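Local atomic coordinates of uncharacterized peroxidase-related protein (Silicibacter sp., PDB entry 2PFX), a protein that is of unknown function but, as a peroxidase-related, all-helical member of the AhpD-like carboxymuconolactone decarboxylase family, is probably an oxidoreductase. Residues V78-I83 with K132-S137; L71-I76 with A162-F167; M112-A117 with R122-L127; E146-H151 with R156-I161. One frame throughout, in Å; residues are numbered along the deposited sequence. Where two conformers were deposited one is given.

Contact 1: V78-I83 with K132-S137; sequences VVVSSI and KMTRAS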
loop_
_atom_site.group_PDB
_atom_site.type_symbol
_atom_site.label_atom_id
_atom_site.label_comp_id
_atom_site.label_asym_id
_atom_site.label_seq_id
_atom_site.Cartn_x
_atom_site.Cartn_y
_atom_site.Cartn_z
ATOM N N VAL A 78 2.887 13.358 17.850
ATOM C CA VAL A 78 1.500 13.254 17.380
ATOM C C VAL A 78 1.398 12.915 15.915
ATOM O O VAL A 78 0.528 12.168 15.480
ATOM C CB VAL A 78 0.739 14.566 17.651
ATOM C CG1 VAL A 78 -0.675 14.504 17.075
ATOM C CG2 VAL A 78 0.696 14.814 19.141
ATOM N N VAL A 79 2.279 13.478 15.094
ATOM C CA VAL A 79 2.237 13.140 13.668
ATOM C C VAL A 79 2.585 11.675 13.473
ATOM O O VAL A 79 1.910 10.929 12.739
ATOM C CB VAL A 79 3.169 14.082 12.896
ATOM C CG1 VAL A 79 3.457 13.562 11.499
ATOM C CG2 VAL A 79 2.554 15.474 12.868
ATOM N N VAL A 80 3.623 11.180 14.122
ATOM C CA VAL A 80 3.935 9.742 14.085
ATOM C C VAL A 80 2.719 8.944 14.529
ATOM O O VAL A 80 2.300 8.020 13.830
ATOM C CB VAL A 80 5.171 9.396 14.933
ATOM C CG1 VAL A 80 5.451 7.897 14.906
ATOM C CG2 VAL A 80 6.390 10.159 14.423
ATOM N N SER A 81 2.131 9.283 15.676
ATOM C CA SER A 81 0.989 8.554 16.202
ATOM C C SER A 81 -0.224 8.550 15.302
ATOM O O SER A 81 -1.019 7.630 15.275
ATOM C CB SER A 81 0.539 9.200 17.517
ATOM O OG SER A 81 1.619 9.278 18.413
ATOM N N SER A 82 -0.401 9.670 14.585
ATOM C CA SER A 82 -1.532 9.764 13.678
ATOM C C SER A 82 -1.356 8.772 12.537
ATOM O O SER A 82 -2.283 8.073 12.119
ATOM C CB SER A 82 -1.656 11.199 13.149
ATOM O OG SER A 82 -2.749 11.323 12.257
ATOM N N ILE A 83 -0.137 8.700 11.997
ATOM C CA ILE A 83 0.114 7.807 10.901
ATOM C C ILE A 83 -0.033 6.346 11.337
ATOM O O ILE A 83 -0.562 5.542 10.567
ATOM C CB ILE A 83 1.508 8.021 10.284
ATOM C CG1 ILE A 83 1.653 9.399 9.630
ATOM C CG2 ILE A 83 1.845 6.903 9.312
ATOM C CD1 ILE A 83 3.082 9.859 9.499
ATOM N N LYS A 132 7.919 10.709 6.622
ATOM C CA LYS A 132 8.621 9.832 5.703
ATOM C C LYS A 132 9.397 8.730 6.415
ATOM O O LYS A 132 9.528 7.580 5.953
ATOM C CB LYS A 132 9.548 10.665 4.815
ATOM C CG LYS A 132 10.227 9.764 3.766
ATOM C CD LYS A 132 11.095 10.567 2.808
ATOM C CE LYS A 132 11.628 9.636 1.720
ATOM N NZ LYS A 132 12.049 10.448 0.550
HETATM N N MSE A 133 9.976 9.027 7.566
HETATM C CA MSE A 133 10.618 8.024 8.392
HETATM C C MSE A 133 9.613 6.984 8.878
HETATM O O MSE A 133 9.894 5.801 8.997
HETATM C CB MSE A 133 11.217 8.680 9.629
HETATM C CG MSE A 133 12.573 9.328 9.435
HETATM SE SE MSE A 133 13.293 10.060 11.019
HETATM C CE MSE A 133 13.501 8.409 11.953
ATOM N N THR A 134 8.409 7.473 9.148
ATOM C CA THR A 134 7.378 6.604 9.706
ATOM C C THR A 134 6.859 5.657 8.642
ATOM O O THR A 134 6.704 4.445 8.873
ATOM C CB THR A 134 6.281 7.458 10.354
ATOM O OG1 THR A 134 6.853 8.148 11.479
ATOM C CG2 THR A 134 5.156 6.579 10.907
ATOM N N ARG A 135 6.637 6.173 7.433
ATOM C CA ARG A 135 6.163 5.325 6.337
ATOM C C ARG A 135 7.227 4.580 5.555
ATOM O O ARG A 135 6.985 3.485 5.008
ATOM C CB ARG A 135 5.382 6.227 5.368
ATOM C CG ARG A 135 4.006 6.568 5.898
ATOM C CD ARG A 135 3.697 8.044 5.855
ATOM N NE ARG A 135 2.916 8.405 4.685
ATOM C CZ ARG A 135 2.434 9.607 4.418
ATOM N NH1 ARG A 135 2.624 10.646 5.233
ATOM N NH2 ARG A 135 1.739 9.722 3.285
ATOM N N ALA A 136 8.426 5.131 5.433
ATOM C CA ALA A 136 9.387 4.579 4.476
ATOM C C ALA A 136 10.794 5.029 4.787
ATOM O O ALA A 136 11.438 5.666 3.955
ATOM C CB ALA A 136 9.009 5.022 3.073
ATOM N N SER A 137 11.236 4.664 5.990
ATOM C CA SER A 137 12.570 5.099 6.384
ATOM C C SER A 137 13.665 4.652 5.429
ATOM O O SER A 137 14.678 5.343 5.279
ATOM C CB SER A 137 12.861 4.625 7.818
ATOM O OG SER A 137 12.808 3.226 7.974
#

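Contact 2: L71-I76 with A162-F167; sequences LEREMI and ANVTGF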
loop_
_atom_site.group_PDB
_atom_site.type_symbol
_atom_site.label_atom_id
_atom_site.label_comp_id
_atom_site.label_asym_id
_atom_site.label_seq_id
_atom_site.Cartn_x
_atom_site.Cartn_y
_atom_site.Cartn_z
ATOM N N LEU A 71 7.627 21.502 22.614
ATOM C CA LEU A 71 6.431 21.472 21.768
ATOM C C LEU A 71 6.743 20.791 20.452
ATOM O O LEU A 71 6.002 19.921 20.002
ATOM C CB LEU A 71 5.911 22.890 21.542
ATOM C CG LEU A 71 4.812 23.096 20.489
ATOM C CD1 LEU A 71 3.607 22.210 20.767
ATOM C CD2 LEU A 71 4.441 24.573 20.435
ATOM N N GLU A 72 7.886 21.183 19.866
ATOM C CA GLU A 72 8.243 20.609 18.574
ATOM C C GLU A 72 8.326 19.089 18.645
ATOM O O GLU A 72 7.884 18.390 17.732
ATOM C CB GLU A 72 9.546 21.255 18.098
ATOM C CG GLU A 72 9.306 22.511 17.285
ATOM C CD GLU A 72 10.505 23.404 17.063
ATOM O OE1 GLU A 72 11.572 23.203 17.671
ATOM O OE2 GLU A 72 10.382 24.350 16.244
ATOM N N ARG A 73 8.891 18.598 19.748
ATOM C CA ARG A 73 9.047 17.138 19.909
ATOM C C ARG A 73 7.692 16.495 20.133
ATOM O O ARG A 73 7.453 15.399 19.636
ATOM C CB ARG A 73 10.059 16.886 21.018
ATOM C CG ARG A 73 11.462 17.305 20.602
ATOM C CD ARG A 73 12.447 17.121 21.733
ATOM N NE ARG A 73 12.609 18.356 22.472
ATOM C CZ ARG A 73 13.345 18.544 23.561
ATOM N NH1 ARG A 73 14.030 17.559 24.111
ATOM N NH2 ARG A 73 13.399 19.753 24.112
ATOM N N GLU A 74 6.827 17.198 20.847
ATOM C CA GLU A 74 5.457 16.691 21.016
ATOM C C GLU A 74 4.710 16.689 19.686
ATOM O O GLU A 74 3.887 15.803 19.452
ATOM C CB GLU A 74 4.685 17.517 22.030
ATOM C CG GLU A 74 5.014 17.253 23.478
ATOM C CD GLU A 74 4.744 15.834 23.950
ATOM O OE1 GLU A 74 4.165 15.036 23.185
ATOM O OE2 GLU A 74 5.128 15.545 25.111
HETATM N N MSE A 75 4.982 17.667 18.830
HETATM C CA MSE A 75 4.347 17.707 17.515
HETATM C C MSE A 75 4.760 16.507 16.677
HETATM O O MSE A 75 3.983 15.893 15.954
HETATM C CB MSE A 75 4.708 19.046 16.840
HETATM C CG MSE A 75 4.012 20.228 17.498
HETATM SE SE MSE A 75 4.747 21.885 16.780
HETATM C CE MSE A 75 3.549 21.801 15.294
ATOM N N ILE A 76 6.026 16.136 16.769
ATOM C CA ILE A 76 6.535 14.996 16.046
ATOM C C ILE A 76 5.801 13.761 16.543
ATOM O O ILE A 76 5.332 12.925 15.783
ATOM C CB ILE A 76 8.049 14.822 16.234
ATOM C CG1 ILE A 76 8.903 15.832 15.468
ATOM C CG2 ILE A 76 8.505 13.424 15.851
ATOM C CD1 ILE A 76 10.368 15.853 15.905
ATOM N N ALA A 162 15.207 12.332 14.269
ATOM C CA ALA A 162 15.201 10.903 13.991
ATOM C C ALA A 162 14.931 10.102 15.261
ATOM O O ALA A 162 14.183 9.121 15.223
ATOM C CB ALA A 162 16.514 10.478 13.362
ATOM N N ASN A 163 15.517 10.491 16.381
ATOM C CA ASN A 163 15.326 9.644 17.572
ATOM C C ASN A 163 13.936 9.811 18.152
ATOM O O ASN A 163 13.322 8.822 18.571
ATOM C CB ASN A 163 16.424 9.926 18.595
ATOM C CG ASN A 163 17.635 9.060 18.305
ATOM O OD1 ASN A 163 17.812 8.012 18.929
ATOM N ND2 ASN A 163 18.451 9.494 17.354
ATOM N N VAL A 164 13.429 11.044 18.179
ATOM C CA VAL A 164 12.073 11.247 18.667
ATOM C C VAL A 164 11.107 10.467 17.777
ATOM O O VAL A 164 10.261 9.744 18.274
ATOM C CB VAL A 164 11.709 12.730 18.725
ATOM C CG1 VAL A 164 10.232 12.930 19.020
ATOM C CG2 VAL A 164 12.590 13.389 19.774
ATOM N N THR A 165 11.259 10.615 16.469
ATOM C CA THR A 165 10.428 9.915 15.511
ATOM C C THR A 165 10.495 8.400 15.720
ATOM O O THR A 165 9.480 7.711 15.854
ATOM C CB THR A 165 10.881 10.223 14.065
ATOM O OG1 THR A 165 10.718 11.628 13.772
ATOM C CG2 THR A 165 10.034 9.480 13.049
ATOM N N GLY A 166 11.703 7.841 15.770
ATOM C CA GLY A 166 11.868 6.406 15.992
ATOM C C GLY A 166 11.253 5.958 17.303
ATOM O O GLY A 166 10.604 4.905 17.344
ATOM N N PHE A 167 11.444 6.746 18.352
ATOM C CA PHE A 167 10.879 6.399 19.660
ATOM C C PHE A 167 9.371 6.236 19.580
ATOM O O PHE A 167 8.885 5.251 20.130
ATOM C CB PHE A 167 11.279 7.439 20.702
ATOM C CG PHE A 167 10.869 7.162 22.130
ATOM C CD1 PHE A 167 11.403 6.130 22.880
ATOM C CD2 PHE A 167 9.911 7.986 22.699
ATOM C CE1 PHE A 167 10.977 5.931 24.181
ATOM C CE2 PHE A 167 9.495 7.830 23.997
ATOM C CZ PHE A 167 10.056 6.803 24.728
#

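Contact 3: M112-A117 with R122-L127; sequences MNYRVA and RQRVML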
loop_
_atom_site.group_PDB
_atom_site.type_symbol
_atom_site.label_atom_id
_atom_site.label_comp_id
_atom_site.label_asym_id
_atom_site.label_seq_id
_atom_site.Cartn_x
_atom_site.Cartn_y
_atom_site.Cartn_z
HETATM N N MSE A 112 -5.275 14.702 13.278
HETATM C CA MSE A 112 -6.087 14.359 12.128
HETATM C C MSE A 112 -5.404 14.422 10.783
HETATM O O MSE A 112 -5.439 13.481 9.984
HETATM C CB MSE A 112 -7.308 15.302 12.095
HETATM C CG MSE A 112 -8.186 15.139 13.350
HETATM SE SE MSE A 112 -9.484 16.527 13.443
HETATM C CE MSE A 112 -10.508 15.810 14.900
ATOM N N ASN A 113 -4.787 15.526 10.436
ATOM C CA ASN A 113 -4.038 15.578 9.171
ATOM C C ASN A 113 -3.078 16.760 9.250
ATOM O O ASN A 113 -3.555 17.875 9.040
ATOM C CB ASN A 113 -4.950 15.739 7.974
ATOM C CG ASN A 113 -4.177 15.890 6.669
ATOM O OD1 ASN A 113 -2.966 15.712 6.620
ATOM N ND2 ASN A 113 -4.853 16.211 5.574
ATOM N N TYR A 114 -1.820 16.530 9.591
ATOM C CA TYR A 114 -0.938 17.637 9.935
ATOM C C TYR A 114 -0.737 18.617 8.787
ATOM O O TYR A 114 -0.343 19.776 8.973
ATOM C CB TYR A 114 0.412 17.080 10.411
ATOM C CG TYR A 114 1.341 16.641 9.314
ATOM C CD1 TYR A 114 1.207 15.387 8.735
ATOM C CD2 TYR A 114 2.352 17.480 8.851
ATOM C CE1 TYR A 114 2.055 14.979 7.724
ATOM C CE2 TYR A 114 3.204 17.073 7.841
ATOM C CZ TYR A 114 3.049 15.825 7.284
ATOM O OH TYR A 114 3.887 15.389 6.280
ATOM N N ARG A 115 -0.990 18.136 7.579
ATOM C CA ARG A 115 -0.727 18.935 6.406
ATOM C C ARG A 115 -1.598 20.165 6.311
ATOM O O ARG A 115 -1.287 21.047 5.511
ATOM C CB ARG A 115 -0.966 18.067 5.171
ATOM C CG ARG A 115 -0.005 16.884 5.101
ATOM C CD ARG A 115 -0.079 16.201 3.734
ATOM N NE ARG A 115 -0.384 14.796 3.931
ATOM C CZ ARG A 115 0.447 13.784 4.048
ATOM N NH1 ARG A 115 1.762 13.962 3.988
ATOM N NH2 ARG A 115 -0.120 12.592 4.219
ATOM N N VAL A 116 -2.682 20.185 7.085
ATOM C CA VAL A 116 -3.582 21.325 7.008
ATOM C C VAL A 116 -3.084 22.447 7.907
ATOM O O VAL A 116 -3.603 23.548 7.841
ATOM C CB VAL A 116 -5.024 21.013 7.472
ATOM C CG1 VAL A 116 -5.631 19.941 6.602
ATOM C CG2 VAL A 116 -4.999 20.598 8.935
ATOM N N ALA A 117 -2.120 22.167 8.769
ATOM C CA ALA A 117 -1.751 23.177 9.754
ATOM C C ALA A 117 -0.926 24.293 9.104
ATOM O O ALA A 117 -0.017 23.998 8.328
ATOM C CB ALA A 117 -0.989 22.540 10.900
ATOM N N ARG A 122 10.025 25.537 8.621
ATOM C CA ARG A 122 10.881 24.774 9.524
ATOM C C ARG A 122 10.090 23.645 10.198
ATOM O O ARG A 122 10.531 22.493 10.172
ATOM C CB ARG A 122 11.493 25.685 10.577
ATOM C CG ARG A 122 12.186 25.002 11.749
ATOM C CD ARG A 122 12.181 25.887 12.989
ATOM N NE ARG A 122 12.485 25.198 14.241
ATOM C CZ ARG A 122 13.713 24.874 14.647
ATOM N NH1 ARG A 122 14.761 25.176 13.887
ATOM N NH2 ARG A 122 13.905 24.243 15.808
ATOM N N GLN A 123 8.941 23.992 10.765
ATOM C CA GLN A 123 8.191 22.954 11.469
ATOM C C GLN A 123 7.578 22.006 10.464
ATOM O O GLN A 123 7.494 20.816 10.726
ATOM C CB GLN A 123 7.122 23.592 12.372
ATOM C CG GLN A 123 7.777 24.284 13.546
ATOM C CD GLN A 123 6.835 24.817 14.598
ATOM O OE1 GLN A 123 5.669 25.088 14.331
ATOM N NE2 GLN A 123 7.418 24.967 15.791
ATOM N N ARG A 124 7.156 22.555 9.317
ATOM C CA ARG A 124 6.525 21.631 8.367
ATOM C C ARG A 124 7.523 20.630 7.843
ATOM O O ARG A 124 7.199 19.443 7.707
ATOM C CB ARG A 124 5.902 22.436 7.222
ATOM C CG ARG A 124 5.318 21.548 6.151
ATOM C CD ARG A 124 4.313 20.492 6.677
ATOM N NE ARG A 124 3.862 19.780 5.449
ATOM C CZ ARG A 124 2.733 20.015 4.799
ATOM N NH1 ARG A 124 1.822 20.908 5.157
ATOM N NH2 ARG A 124 2.507 19.296 3.702
ATOM N N VAL A 125 8.761 21.011 7.501
ATOM C CA VAL A 125 9.669 19.996 6.951
ATOM C C VAL A 125 10.116 19.016 8.029
ATOM O O VAL A 125 10.378 17.845 7.755
ATOM C CB VAL A 125 10.869 20.624 6.234
ATOM C CG1 VAL A 125 10.322 21.530 5.114
ATOM C CG2 VAL A 125 11.796 21.409 7.145
HETATM N N MSE A 126 10.183 19.478 9.267
HETATM C CA MSE A 126 10.435 18.607 10.405
HETATM C C MSE A 126 9.403 17.481 10.454
HETATM O O MSE A 126 9.731 16.292 10.557
HETATM C CB MSE A 126 10.427 19.447 11.666
HETATM C CG MSE A 126 10.684 18.658 12.943
HETATM SE SE MSE A 126 10.387 19.735 14.498
HETATM C CE MSE A 126 8.489 19.794 14.331
ATOM N N LEU A 127 8.139 17.852 10.350
ATOM C CA LEU A 127 7.074 16.850 10.336
ATOM C C LEU A 127 7.024 15.991 9.081
ATOM O O LEU A 127 6.693 14.805 9.149
ATOM C CB LEU A 127 5.714 17.515 10.583
ATOM C CG LEU A 127 5.591 18.252 11.917
ATOM C CD1 LEU A 127 4.240 18.924 12.051
ATOM C CD2 LEU A 127 5.830 17.322 13.111
HETATM O O HOH W 1 1.304 21.642 7.834
#

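Contact 4: E146-H151 with R156-I161; sequences EVLRSH and RDIWDI. With ACT (acetate ion), chain C.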
loop_
_atom_site.group_PDB
_atom_site.type_symbol
_atom_site.label_atom_id
_atom_site.label_comp_id
_atom_site.label_asym_id
_atom_site.label_seq_id
_atom_site.Cartn_x
_atom_site.Cartn_y
_atom_site.Cartn_z
ATOM N N GLU A 146 19.155 17.269 3.616
ATOM C CA GLU A 146 19.540 18.639 3.249
ATOM C C GLU A 146 18.345 19.566 3.307
ATOM O O GLU A 146 18.480 20.775 3.570
ATOM C CB GLU A 146 20.179 18.662 1.859
ATOM C CG GLU A 146 20.836 20.011 1.529
ATOM C CD GLU A 146 21.928 20.402 2.497
ATOM O OE1 GLU A 146 22.753 19.542 2.913
ATOM O OE2 GLU A 146 21.964 21.602 2.864
ATOM N N VAL A 147 17.159 19.015 3.065
ATOM C CA VAL A 147 15.961 19.859 3.194
ATOM C C VAL A 147 15.874 20.407 4.609
ATOM O O VAL A 147 15.585 21.575 4.867
ATOM C CB VAL A 147 14.665 19.126 2.837
ATOM C CG1 VAL A 147 13.450 19.928 3.257
ATOM C CG2 VAL A 147 14.643 18.847 1.332
ATOM N N LEU A 148 16.132 19.549 5.588
ATOM C CA LEU A 148 16.128 19.992 6.979
ATOM C C LEU A 148 17.175 21.065 7.243
ATOM O O LEU A 148 16.917 22.052 7.936
ATOM C CB LEU A 148 16.366 18.803 7.920
ATOM C CG LEU A 148 15.309 17.702 7.797
ATOM C CD1 LEU A 148 15.713 16.534 8.691
ATOM C CD2 LEU A 148 13.928 18.223 8.130
ATOM N N ARG A 149 18.387 20.851 6.706
ATOM C CA ARG A 149 19.413 21.877 6.880
ATOM C C ARG A 149 19.043 23.196 6.195
ATOM O O ARG A 149 19.411 24.261 6.701
ATOM C CB ARG A 149 20.756 21.418 6.328
ATOM C CG ARG A 149 21.283 20.169 7.033
ATOM C CD ARG A 149 22.732 19.845 6.722
ATOM N NE ARG A 149 22.885 19.063 5.511
ATOM C CZ ARG A 149 23.060 17.776 5.334
ATOM N NH1 ARG A 149 23.137 16.937 6.347
ATOM N NH2 ARG A 149 23.155 17.369 4.077
ATOM N N SER A 150 18.317 23.104 5.091
ATOM C CA SER A 150 17.861 24.266 4.355
ATOM C C SER A 150 16.852 25.112 5.101
ATOM O O SER A 150 16.490 26.251 4.791
ATOM C CB SER A 150 17.248 23.749 3.037
ATOM O OG SER A 150 17.511 24.764 2.088
ATOM N N HIS A 151 16.331 24.554 6.196
ATOM C CA HIS A 151 15.429 25.310 7.039
ATOM C C HIS A 151 15.929 25.464 8.477
ATOM O O HIS A 151 15.117 25.759 9.346
ATOM C CB HIS A 151 14.039 24.675 7.047
ATOM C CG HIS A 151 13.428 24.747 5.686
ATOM N ND1 HIS A 151 12.794 25.892 5.243
ATOM C CD2 HIS A 151 13.354 23.845 4.699
ATOM C CE1 HIS A 151 12.360 25.659 4.016
ATOM N NE2 HIS A 151 12.678 24.418 3.651
ATOM N N ARG A 156 22.966 17.763 14.602
ATOM C CA ARG A 156 22.508 17.299 15.909
ATOM C C ARG A 156 20.991 17.348 15.940
ATOM O O ARG A 156 20.332 16.485 16.492
ATOM C CB ARG A 156 23.149 18.154 16.993
ATOM C CG ARG A 156 22.590 17.977 18.376
ATOM C CD ARG A 156 22.638 16.576 19.005
ATOM N NE ARG A 156 21.487 16.603 19.938
ATOM C CZ ARG A 156 21.485 17.095 21.167
ATOM N NH1 ARG A 156 22.568 17.592 21.739
ATOM N NH2 ARG A 156 20.374 17.082 21.892
ATOM N N ASP A 157 20.406 18.377 15.342
ATOM C CA ASP A 157 18.964 18.509 15.324
ATOM C C ASP A 157 18.324 17.348 14.550
ATOM O O ASP A 157 17.293 16.818 14.957
ATOM C CB ASP A 157 18.558 19.817 14.653
ATOM C CG ASP A 157 18.972 21.045 15.420
ATOM O OD1 ASP A 157 19.327 20.919 16.609
ATOM O OD2 ASP A 157 18.939 22.136 14.813
ATOM N N ILE A 158 18.911 17.009 13.414
ATOM C CA ILE A 158 18.405 15.908 12.589
ATOM C C ILE A 158 18.446 14.613 13.383
ATOM O O ILE A 158 17.509 13.808 13.395
ATOM C CB ILE A 158 19.213 15.807 11.282
ATOM C CG1 ILE A 158 19.186 17.104 10.477
ATOM C CG2 ILE A 158 18.712 14.638 10.454
ATOM C CD1 ILE A 158 19.850 17.024 9.115
ATOM N N TRP A 159 19.542 14.395 14.105
ATOM C CA TRP A 159 19.649 13.230 14.981
ATOM C C TRP A 159 18.512 13.175 16.004
ATOM O O TRP A 159 17.885 12.144 16.275
ATOM C CB TRP A 159 20.976 13.242 15.734
ATOM C CG TRP A 159 21.122 12.107 16.698
ATOM C CD1 TRP A 159 20.907 12.105 18.040
ATOM C CD2 TRP A 159 21.523 10.761 16.356
ATOM N NE1 TRP A 159 21.152 10.853 18.568
ATOM C CE2 TRP A 159 21.532 10.018 17.543
ATOM C CE3 TRP A 159 21.875 10.138 15.160
ATOM C CZ2 TRP A 159 21.878 8.669 17.571
ATOM C CZ3 TRP A 159 22.226 8.799 15.168
ATOM C CH2 TRP A 159 22.222 8.088 16.380
ATOM N N ASP A 160 18.237 14.328 16.619
ATOM C CA ASP A 160 17.117 14.424 17.543
ATOM C C ASP A 160 15.786 14.167 16.866
ATOM O O ASP A 160 14.916 13.509 17.433
ATOM C CB ASP A 160 17.119 15.806 18.190
ATOM C CG ASP A 160 18.232 16.040 19.190
ATOM O OD1 ASP A 160 18.994 15.066 19.407
ATOM O OD2 ASP A 160 18.355 17.172 19.738
ATOM N N ILE A 161 15.575 14.691 15.654
ATOM C CA ILE A 161 14.291 14.432 15.001
ATOM C C ILE A 161 14.116 12.950 14.730
ATOM O O ILE A 161 13.063 12.322 14.924
ATOM C CB ILE A 161 14.166 15.260 13.708
ATOM C CG1 ILE A 161 14.038 16.773 13.939
ATOM C CG2 ILE A 161 12.982 14.781 12.886
ATOM C CD1 ILE A 161 14.452 17.575 12.723
HETATM C C ACT C . 14.031 28.647 7.476
HETATM O O ACT C . 12.965 28.183 7.089
HETATM O OXT ACT C . 15.029 28.604 6.780
HETATM C CH3 ACT C . 14.118 29.257 8.829
#

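Contact 1: V78-I83 with K132-S137
In the all-helical AhpD-like fold, V80 and I83 on helix 70-84 pack against T134 and R135 near the C-terminal end of helix 121-136. The short helical segments run nearly side by side, 9.9 Å apart at closest approach and with their N-to-C directions 27° from parallel. The backbones come nearest at V80 and T134, whose CA atoms are 6.4 Å apart. The ends of I83 and T134 meet head-on, I83 CG2 lying 3.7 Å from T134 CG2. A chi1 of -65° sets T134 OG1 beside the backbone N, where both methyls of V80 meet it, and leaves the CG2 methyl anti to that N; V80 CG2 is 3.6 Å from T134 OG1. The hydroxyl is satisfied within its own chain by A130 O and N169 ND2, so what V80 offers is apolar cover. R135 crosses I83 at about a right angle, its chain bent at chi2 and chi3, and its NH2 forms a salt bridge with E139 of the fourth subunit. Cutting I83 back to an alanine would probably leave T134 CG2 and the CG and CD of R135 without their methyl partners and open a gap between the helices. Both arms of the isoleucine serve R135: CG2 rests 4.1 Å from R135 CG, and CD1 lies equally far from R135 CD.

Contact 2: L71-I76 with A162-F167
R73 NH1 is gripped by two backbone carbonyls, those of L61 and G64, while R73 NE binds S69 O; the guanidinium is thus turned away from V164, and the root of the side chain meets that valine instead. R73 CG lies 4.2 Å from V164 CG2, the two side chains crossing at about a right angle, and V164 CG1 sits 3.8 Å from the carbonyl oxygen R73 O. I76, nearly one turn further on, carries the rest of the contact. With CG1 beside the backbone N (chi1 -74°), its CG2 methyl stands anti to that N and touches two residues of the other helix: V164 CG1 at 3.6 Å and T165 OG1 at 3.5 Å. The threonine hydroxyl is bonded to I161 O of its own helix. The short segments of helices 70-84 and 155-178 cross at -41°, their axes 9.6 Å apart, in the buried interior of the AhpD-like helical fold. F167 and N163 face M170 and Y44 of the second subunit. R73 NE, R73 NH1 and T165 OG1 have their partners elsewhere; within these segments the contact is apolar, resting on the fit of I76, V164 and the root of R73 rather than on polar bonds.

Contact 3: M112-A117 with R122-L127
The Y114 ring and the R124 guanidinium stand at a steep angle, their planes 70° apart and the side chains crossing at about a right angle. Y114 CE2 lies 3.7 Å from R124 NE. The same ring carbon is 3.7 Å from L127 CB, where tyrosine and leucine lie alongside, running in opposite senses. A chi1 of 79° puts the ring between the backbone N and the carbonyl carbon, carrying it over to helix 121-136; there Y114 OH and R124 NE share D128 OD1. R115 comes next along a 3-10 segment, 114-116, whose start is overlapped by an Asx turn: N113 OD1 accepts from R115 N at 3.3 Å, the donor lying well above the carbonyl plane. The turn lies in the loop that joins helix 104-112 to helix 121-136. R115 CA covers one face of the R124 guanidinium, and R115 CG lies over a face of the Y114 ring. R124 NH1 gives R115 O a weak bond, 3.1 Å long and bent to 125°. The same NH1 donates more closely to a water, at 2.8 Å, and this water in turn donates to Y114 O and A117 O. R124 NH2 forms a salt bridge with E141 of the fourth subunit.

Contact 4: E146-H151 with R156-I161
Within segments 146-151 and 156-161 the CA atoms come nearest at L148 and I158, 7.3 Å, and the segment axes cross at 119°, 10.4 Å apart at closest approach. Both side chains point toward the opposite helix and cross at a slant. L148 CD1 lies 3.9 Å from I158 CG1 and almost as near I158 CG2, so one methyl of the leucine rests against the fork of the isoleucine. With CG1 set opposite its carbonyl carbon (chi1 -57°), I158 extends CD1 to R149, whose CG is 4.0 Å away. I161 adds a looser contact, its CD1 4.4 Å from L148 CD1. Replacing I158 by alanine would probably open a gap under L148 CD1 and strip R149 CG of its apolar neighbour. R149, modelled in two conformers, flanks this core and forms salt bridges with E142 and E146, the latter doubtfully short. R156 NE donates to D160 OD1 at 3.0 Å along their own helix, away from segment 146-151. Beyond the helix end, H151 ND1 donates in the ring plane to an acetate, probably from the crystallisation liquor, at 2.9 Å from its atom O. F129 and F153 also pack on L148. A short loop linking two steeply crossed helices around an aliphatic core is the element formed here, at the edge of the all-helical AhpD-like fold.

The four contacts form a connected run through one helical chain. Contacts 1 and 2, with centres about 10 Å apart, share helix 70-84, the first packing it on helix 121-136 and the second on helix 155-178. Contact 3 joins the start of helix 121-136 to the loop before it, its centre about 11 Å from that of contact 1, and contact 4 shares helix 155-178 with contact 2, centres about 12 Å apart. Along the chain contact 2 encloses the rest: contact 3 lies nested inside contact 1, and contact 4 follows both. A salt bridge from E72 to R122 ties contact 2 to contact 3. Contacts 1, 2 and 4 also touch the second subunit, while contact 3 meets the third and fourth.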